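Local coordinates for metallo-beta-lactamase domain-containing protein 1 (Thermotoga maritima, PDB 1ZTC) that probably acts as a metal-dependent hydrolase of the metallo-beta-lactamase superfamily, possibly an endoribonuclease, and carries a pair of nickel ions in this crystal, at residues A[78-83]-A[157-162]; A[147-152]-A[173-178]. All blocks are in the same frame, centred on the assembly; numbering follows the deposited sequence.

Contact 1. Residues A[78-83]-A[157-162]; sequences LFTHVH and LSFLLD. With NI (nickel (II) ion), chain F.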
loop_
_atom_site.group_PDB
_atom_site.type_symbol
_atom_site.label_atom_id
_atom_site.label_comp_id
_atom_site.label_asym_id
_atom_site.label_seq_id
_atom_site.Cartn_x
_atom_site.Cartn_y
_atom_site.Cartn_z
ATOM N N LEU A 78 -25.812 2.868 6.467
ATOM C CA LEU A 78 -26.209 1.626 5.808
ATOM C C LEU A 78 -24.975 0.854 5.338
ATOM O O LEU A 78 -23.966 1.449 4.927
ATOM C CB LEU A 78 -27.144 1.912 4.633
ATOM C CG LEU A 78 -28.417 2.690 4.975
ATOM C CD1 LEU A 78 -28.191 4.187 4.918
ATOM C CD2 LEU A 78 -29.521 2.320 4.022
ATOM N N PHE A 79 -25.069 -0.468 5.415
ATOM C CA PHE A 79 -23.992 -1.348 5.001
ATOM C C PHE A 79 -24.391 -2.200 3.814
ATOM O O PHE A 79 -25.404 -2.892 3.845
ATOM C CB PHE A 79 -23.589 -2.310 6.126
ATOM C CG PHE A 79 -23.233 -1.643 7.430
ATOM C CD1 PHE A 79 -22.236 -0.672 7.485
ATOM C CD2 PHE A 79 -23.844 -2.045 8.614
ATOM C CE1 PHE A 79 -21.885 -0.074 8.687
ATOM C CE2 PHE A 79 -23.506 -1.452 9.811
ATOM C CZ PHE A 79 -22.504 -0.463 9.851
ATOM N N THR A 80 -23.566 -2.195 2.777
ATOM C CA THR A 80 -23.702 -3.193 1.733
ATOM C C THR A 80 -23.529 -4.573 2.339
ATOM O O THR A 80 -24.313 -5.472 2.083
ATOM C CB THR A 80 -22.718 -2.975 0.585
ATOM O OG1 THR A 80 -21.371 -3.010 1.062
ATOM C CG2 THR A 80 -23.018 -1.648 -0.090
ATOM N N HIS A 81 -22.516 -4.728 3.186
ATOM C CA HIS A 81 -22.326 -5.971 3.875
ATOM C C HIS A 81 -21.344 -5.844 5.029
ATOM O O HIS A 81 -20.654 -4.838 5.159
ATOM C CB HIS A 81 -21.854 -7.037 2.891
ATOM C CG HIS A 81 -20.503 -6.787 2.309
ATOM N ND1 HIS A 81 -20.187 -5.642 1.612
ATOM C CD2 HIS A 81 -19.403 -7.570 2.274
ATOM C CE1 HIS A 81 -18.953 -5.735 1.168
ATOM N NE2 HIS A 81 -18.454 -6.887 1.568
ATOM N N VAL A 82 -21.242 -6.908 5.818
ATOM C CA VAL A 82 -20.478 -6.894 7.044
ATOM C C VAL A 82 -19.081 -7.435 6.799
ATOM O O VAL A 82 -18.781 -8.567 7.124
ATOM C CB VAL A 82 -21.238 -7.678 8.126
ATOM C CG1 VAL A 82 -20.417 -7.686 9.447
ATOM C CG2 VAL A 82 -22.576 -7.041 8.309
ATOM N N HIS A 83 -18.260 -6.620 6.135
ATOM C CA HIS A 83 -16.851 -6.866 5.968
ATOM C C HIS A 83 -16.173 -5.645 6.528
ATOM O O HIS A 83 -16.606 -4.495 6.285
ATOM C CB HIS A 83 -16.424 -7.133 4.506
ATOM C CG HIS A 83 -16.717 -8.532 4.035
ATOM N ND1 HIS A 83 -16.523 -8.943 2.728
ATOM C CD2 HIS A 83 -17.250 -9.603 4.682
ATOM C CE1 HIS A 83 -16.909 -10.205 2.600
ATOM N NE2 HIS A 83 -17.351 -10.627 3.770
ATOM N N LEU A 157 -26.113 -6.300 0.199
ATOM C CA LEU A 157 -27.099 -5.375 -0.342
ATOM C C LEU A 157 -26.470 -4.404 -1.316
ATOM O O LEU A 157 -25.307 -3.991 -1.151
ATOM C CB LEU A 157 -27.709 -4.531 0.782
ATOM C CG LEU A 157 -28.468 -5.249 1.900
ATOM C CD1 LEU A 157 -28.789 -4.235 2.993
ATOM C CD2 LEU A 157 -29.717 -5.948 1.411
ATOM N N SER A 158 -27.274 -4.015 -2.313
ATOM C CA SER A 158 -26.964 -2.907 -3.204
ATOM C C SER A 158 -28.078 -1.856 -3.034
ATOM O O SER A 158 -29.220 -2.183 -2.663
ATOM C CB SER A 158 -26.820 -3.382 -4.666
ATOM O OG SER A 158 -25.862 -4.438 -4.796
ATOM N N PHE A 159 -27.723 -0.599 -3.282
ATOM C CA PHE A 159 -28.623 0.528 -3.072
ATOM C C PHE A 159 -28.727 1.420 -4.319
ATOM O O PHE A 159 -27.724 1.874 -4.863
ATOM C CB PHE A 159 -28.149 1.392 -1.915
ATOM C CG PHE A 159 -27.962 0.657 -0.638
ATOM C CD1 PHE A 159 -29.055 0.348 0.169
ATOM C CD2 PHE A 159 -26.695 0.251 -0.239
ATOM C CE1 PHE A 159 -28.890 -0.349 1.362
ATOM C CE2 PHE A 159 -26.521 -0.443 0.943
ATOM C CZ PHE A 159 -27.615 -0.750 1.755
ATOM N N LEU A 160 -29.957 1.667 -4.746
ATOM C CA LEU A 160 -30.232 2.543 -5.865
ATOM C C LEU A 160 -30.760 3.860 -5.327
ATOM O O LEU A 160 -31.759 3.887 -4.579
ATOM C CB LEU A 160 -31.262 1.885 -6.788
ATOM C CG LEU A 160 -31.597 2.609 -8.102
ATOM C CD1 LEU A 160 -30.404 2.576 -9.074
ATOM C CD2 LEU A 160 -32.805 1.962 -8.739
ATOM N N LEU A 161 -30.112 4.948 -5.727
ATOM C CA LEU A 161 -30.350 6.257 -5.154
ATOM C C LEU A 161 -30.915 7.189 -6.236
ATOM O O LEU A 161 -30.376 7.252 -7.335
ATOM C CB LEU A 161 -29.037 6.838 -4.632
ATOM C CG LEU A 161 -28.048 5.927 -3.873
ATOM C CD1 LEU A 161 -26.827 6.743 -3.490
ATOM C CD2 LEU A 161 -28.707 5.342 -2.651
ATOM N N ASP A 162 -31.951 7.928 -5.904
ATOM C CA ASP A 162 -32.409 8.998 -6.788
ATOM C C ASP A 162 -31.940 10.337 -6.232
ATOM O O ASP A 162 -32.492 10.867 -5.273
ATOM C CB ASP A 162 -33.886 8.921 -7.102
ATOM C CG ASP A 162 -34.188 7.798 -8.154
ATOM O OD1 ASP A 162 -33.555 7.754 -9.244
ATOM O OD2 ASP A 162 -35.034 6.941 -7.854
HETATM NI NI NI F . -16.623 -7.780 0.877
HETATM O O HOH W 1 -15.074 -6.469 1.699
HETATM O O HOH W 2 -14.444 -8.513 0.092
#

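Contact 2. Residues A[147-152]-A[173-178]; sequences FHTPWH and GDITPN. With NI (nickel (II) ion), chain F; NI (nickel (II) ion), chain E.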
loop_
_atom_site.group_PDB
_atom_site.type_symbol
_atom_site.label_atom_id
_atom_site.label_comp_id
_atom_site.label_asym_id
_atom_site.label_seq_id
_atom_site.Cartn_x
_atom_site.Cartn_y
_atom_site.Cartn_z
ATOM N N PHE A 147 -31.749 -3.527 -2.451
ATOM C CA PHE A 147 -31.795 -4.783 -3.185
ATOM C C PHE A 147 -30.924 -5.794 -2.470
ATOM O O PHE A 147 -29.765 -5.506 -2.135
ATOM C CB PHE A 147 -31.259 -4.592 -4.605
ATOM C CG PHE A 147 -32.123 -3.731 -5.469
ATOM C CD1 PHE A 147 -33.305 -4.217 -6.005
ATOM C CD2 PHE A 147 -31.746 -2.441 -5.764
ATOM C CE1 PHE A 147 -34.102 -3.406 -6.815
ATOM C CE2 PHE A 147 -32.540 -1.627 -6.571
ATOM C CZ PHE A 147 -33.697 -2.107 -7.092
ATOM N N HIS A 148 -31.470 -6.976 -2.250
ATOM C CA HIS A 148 -30.674 -8.108 -1.718
ATOM C C HIS A 148 -29.889 -8.720 -2.860
ATOM O O HIS A 148 -30.467 -9.238 -3.815
ATOM C CB HIS A 148 -31.565 -9.178 -1.086
ATOM C CG HIS A 148 -30.805 -10.194 -0.269
ATOM N ND1 HIS A 148 -31.334 -11.419 0.079
ATOM C CD2 HIS A 148 -29.577 -10.144 0.300
ATOM C CE1 HIS A 148 -30.467 -12.081 0.823
ATOM N NE2 HIS A 148 -29.383 -11.334 0.965
ATOM N N THR A 149 -28.571 -8.644 -2.765
ATOM C CA THR A 149 -27.701 -9.056 -3.843
ATOM C C THR A 149 -26.632 -10.003 -3.286
ATOM O O THR A 149 -25.460 -9.634 -3.212
ATOM C CB THR A 149 -27.073 -7.830 -4.530
ATOM O OG1 THR A 149 -26.469 -6.973 -3.549
ATOM C CG2 THR A 149 -28.127 -7.008 -5.267
ATOM N N PRO A 150 -27.039 -11.212 -2.899
ATOM C CA PRO A 150 -26.145 -12.117 -2.141
ATOM C C PRO A 150 -25.104 -12.874 -2.995
ATOM O O PRO A 150 -24.977 -14.064 -2.896
ATOM C CB PRO A 150 -27.132 -13.082 -1.462
ATOM C CG PRO A 150 -28.287 -13.147 -2.437
ATOM C CD PRO A 150 -28.384 -11.793 -3.088
ATOM N N TRP A 151 -24.380 -12.172 -3.848
ATOM C CA TRP A 151 -23.402 -12.806 -4.751
ATOM C C TRP A 151 -22.037 -12.292 -4.348
ATOM O O TRP A 151 -21.277 -11.694 -5.140
ATOM C CB TRP A 151 -23.752 -12.491 -6.204
ATOM C CG TRP A 151 -25.230 -12.716 -6.418
ATOM C CD1 TRP A 151 -25.911 -13.884 -6.220
ATOM C CD2 TRP A 151 -26.205 -11.739 -6.793
ATOM N NE1 TRP A 151 -27.237 -13.694 -6.473
ATOM C CE2 TRP A 151 -27.448 -12.388 -6.825
ATOM C CE3 TRP A 151 -26.139 -10.381 -7.123
ATOM C CZ2 TRP A 151 -28.624 -11.735 -7.172
ATOM C CZ3 TRP A 151 -27.307 -9.720 -7.469
ATOM C CH2 TRP A 151 -28.536 -10.394 -7.477
ATOM N N HIS A 152 -21.747 -12.516 -3.080
ATOM C CA HIS A 152 -20.494 -12.107 -2.459
ATOM C C HIS A 152 -20.534 -12.494 -0.971
ATOM O O HIS A 152 -19.594 -13.078 -0.422
ATOM C CB HIS A 152 -20.260 -10.587 -2.607
ATOM C CG HIS A 152 -19.030 -10.124 -1.907
ATOM N ND1 HIS A 152 -17.767 -10.417 -2.371
ATOM C CD2 HIS A 152 -18.862 -9.461 -0.735
ATOM C CE1 HIS A 152 -16.870 -9.921 -1.535
ATOM N NE2 HIS A 152 -17.512 -9.347 -0.532
ATOM N N GLY A 173 -21.797 -2.252 -4.189
ATOM C CA GLY A 173 -21.139 -3.103 -3.231
ATOM C C GLY A 173 -20.237 -4.082 -3.965
ATOM O O GLY A 173 -19.906 -3.908 -5.162
ATOM N N ASP A 174 -19.832 -5.109 -3.232
ATOM C CA ASP A 174 -18.777 -6.005 -3.666
ATOM C C ASP A 174 -19.180 -7.068 -4.661
ATOM O O ASP A 174 -18.365 -7.916 -5.001
ATOM C CB ASP A 174 -18.153 -6.653 -2.449
ATOM C CG ASP A 174 -16.990 -5.844 -1.898
ATOM O OD1 ASP A 174 -16.469 -4.945 -2.554
ATOM O OD2 ASP A 174 -16.549 -6.158 -0.816
ATOM N N ILE A 175 -20.423 -7.037 -5.136
ATOM C CA ILE A 175 -20.772 -7.880 -6.264
ATOM C C ILE A 175 -19.997 -7.438 -7.530
ATOM O O ILE A 175 -19.806 -8.238 -8.428
ATOM C CB ILE A 175 -22.293 -7.895 -6.535
ATOM C CG1 ILE A 175 -22.788 -6.488 -6.857
ATOM C CG2 ILE A 175 -23.028 -8.500 -5.333
ATOM C CD1 ILE A 175 -24.242 -6.428 -7.266
ATOM N N THR A 176 -19.621 -6.156 -7.607
ATOM C CA THR A 176 -18.745 -5.634 -8.654
ATOM C C THR A 176 -17.745 -4.688 -7.960
ATOM O O THR A 176 -18.001 -3.505 -7.797
ATOM C CB THR A 176 -19.495 -4.809 -9.717
ATOM O OG1 THR A 176 -20.304 -3.825 -9.060
ATOM C CG2 THR A 176 -20.343 -5.676 -10.617
ATOM N N PRO A 177 -16.628 -5.228 -7.503
ATOM C CA PRO A 177 -15.735 -4.421 -6.651
ATOM C C PRO A 177 -15.066 -3.242 -7.349
ATOM O O PRO A 177 -14.768 -2.224 -6.700
ATOM C CB PRO A 177 -14.719 -5.444 -6.127
ATOM C CG PRO A 177 -14.848 -6.603 -6.959
ATOM C CD PRO A 177 -16.210 -6.630 -7.588
ATOM N N ASN A 178 -14.873 -3.366 -8.663
ATOM C CA ASN A 178 -14.189 -2.364 -9.423
ATOM C C ASN A 178 -14.625 -2.379 -10.884
ATOM O O ASN A 178 -15.452 -3.177 -11.284
ATOM C CB ASN A 178 -12.669 -2.545 -9.285
ATOM C CG ASN A 178 -12.210 -3.932 -9.685
ATOM O OD1 ASN A 178 -12.717 -4.512 -10.630
ATOM N ND2 ASN A 178 -11.265 -4.476 -8.940
HETATM NI NI NI F . -16.623 -7.780 0.877
HETATM NI NI NI E . -14.977 -4.793 -0.141
HETATM O O HOH W 3 -13.043 -6.511 -0.192
HETATM O O HOH W 1 -15.074 -6.469 1.699
HETATM O O HOH W 2 -14.444 -8.513 0.092
#

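Contact 1. Residues A[78-83]-A[157-162]
Thr-80 and Leu-157 join the two backbones: Leu-157 N donates to Thr-80 O (2.7 Å, 152° at the hydrogen), and Thr-80 CA makes a C-H...O contact with Leu-157 O at 3.4 Å. The apolar part gathers round the ring of Phe-159. Thr-80 CG2 meets the ring edge at CE2 (3.8 Å), and Phe-79 O also lies at the edge, 3.7 Å from CZ. Leu-78 approaches the same ring obliquely, its CD2 3.8 Å from CE1. Leu-157 CD1 also comes close to Phe-79 O, so two apolar side chains of strand 157-163 meet this one carbonyl oxygen.

The polar contacts lead to the metal. With chi1 at 59°, Thr-80 sends its methyl to Phe-159 and its hydroxyl to the other side, where OG1 accepts from His-81 ND1 (2.9 Å), almost in the imidazole plane. Thr-80 OG1 is also hydrogen-bonded to Asp-50 OD2. Together these bonds fix the rotation of the His-81 ring and would polarise it while NE2 binds nickel at 2.1 Å; His-83 ligates the same ion through ND1.

The loop 78-83 runs from strand 76-78, between strands 45-49 and 97-101 of one sheet, to helix 84-87. Strand 157-163 belongs to the other sheet, and Phe-159 reaches across between the sheets to touch Ile-49 while also resting on Val-146 of its neighbouring strand 144-148.

Contact 2. Residues A[147-152]-A[173-178]
Asp-174 meets His-152 twice: its CB lies over the centre of the imidazole face while its carboxylate shares a metal with the same ring. CB stands 3.4 Å from the ring centroid, a CH-pi contact only 12° off the normal, and the carboxylate plane is turned 70° from that of the ring. His-152 NE2 and Asp-174 OD2 approach to 3.3 Å as fellow ligands of one nickel, not as a hydrogen-bonded pair. His-152, with CG anti to its backbone N (chi1 176°), reaches this ion through NE2 at 2.3 Å. Asp-174 OD2 bridges both nickel ions, lying 2.4 Å from the ion bound by His-152 and 2.2 Å from the other. The main chain of Asp-174 is held in turn by His-156, whose NE2 is hydrogen-bonded to Asp-174 N.

Away from the metals, Ile-175 fills the bend of 149-152. Its CG2 touches Thr-149 O at 3.4 Å and Trp-151 O at 3.6 Å, and the side chain runs alongside that of Trp-151, with CG2 4.1 Å from CE3. Thr-149 crosses Ile-175 at about a right angle, while its OG1 is hydrogen-bonded to His-156 ND1. Val-194 of helix 192-201 also packs on Ile-175.

Two loops following sheet strands thus deliver a histidine and a bridging aspartate, the arrangement characteristic of the dinuclear centre in the metallo-beta-lactamase fold.

Contacts 1 and 2 complete one nickel site between them: His-81 and His-83 come from contact 1, His-152 and Asp-174 from contact 2, with His-81 NE2 3.1 Å from Asp-174 OD2. The second nickel lies 3.6 Å from the first, and Asp-85, His-86 and His-211 join Asp-174 around it. Water 1 also spans the pair. Behind the metals, strands 144-148 and 157-163 are sheet neighbours, linked by Phe-147 N and Ser-158 O at 2.9 Å. A side-chain link, Ser-158 OG to Thr-149 OG1, adds to this. Residues 78-83 start from the other sheet, so the centre is assembled where the two sheets' loops converge.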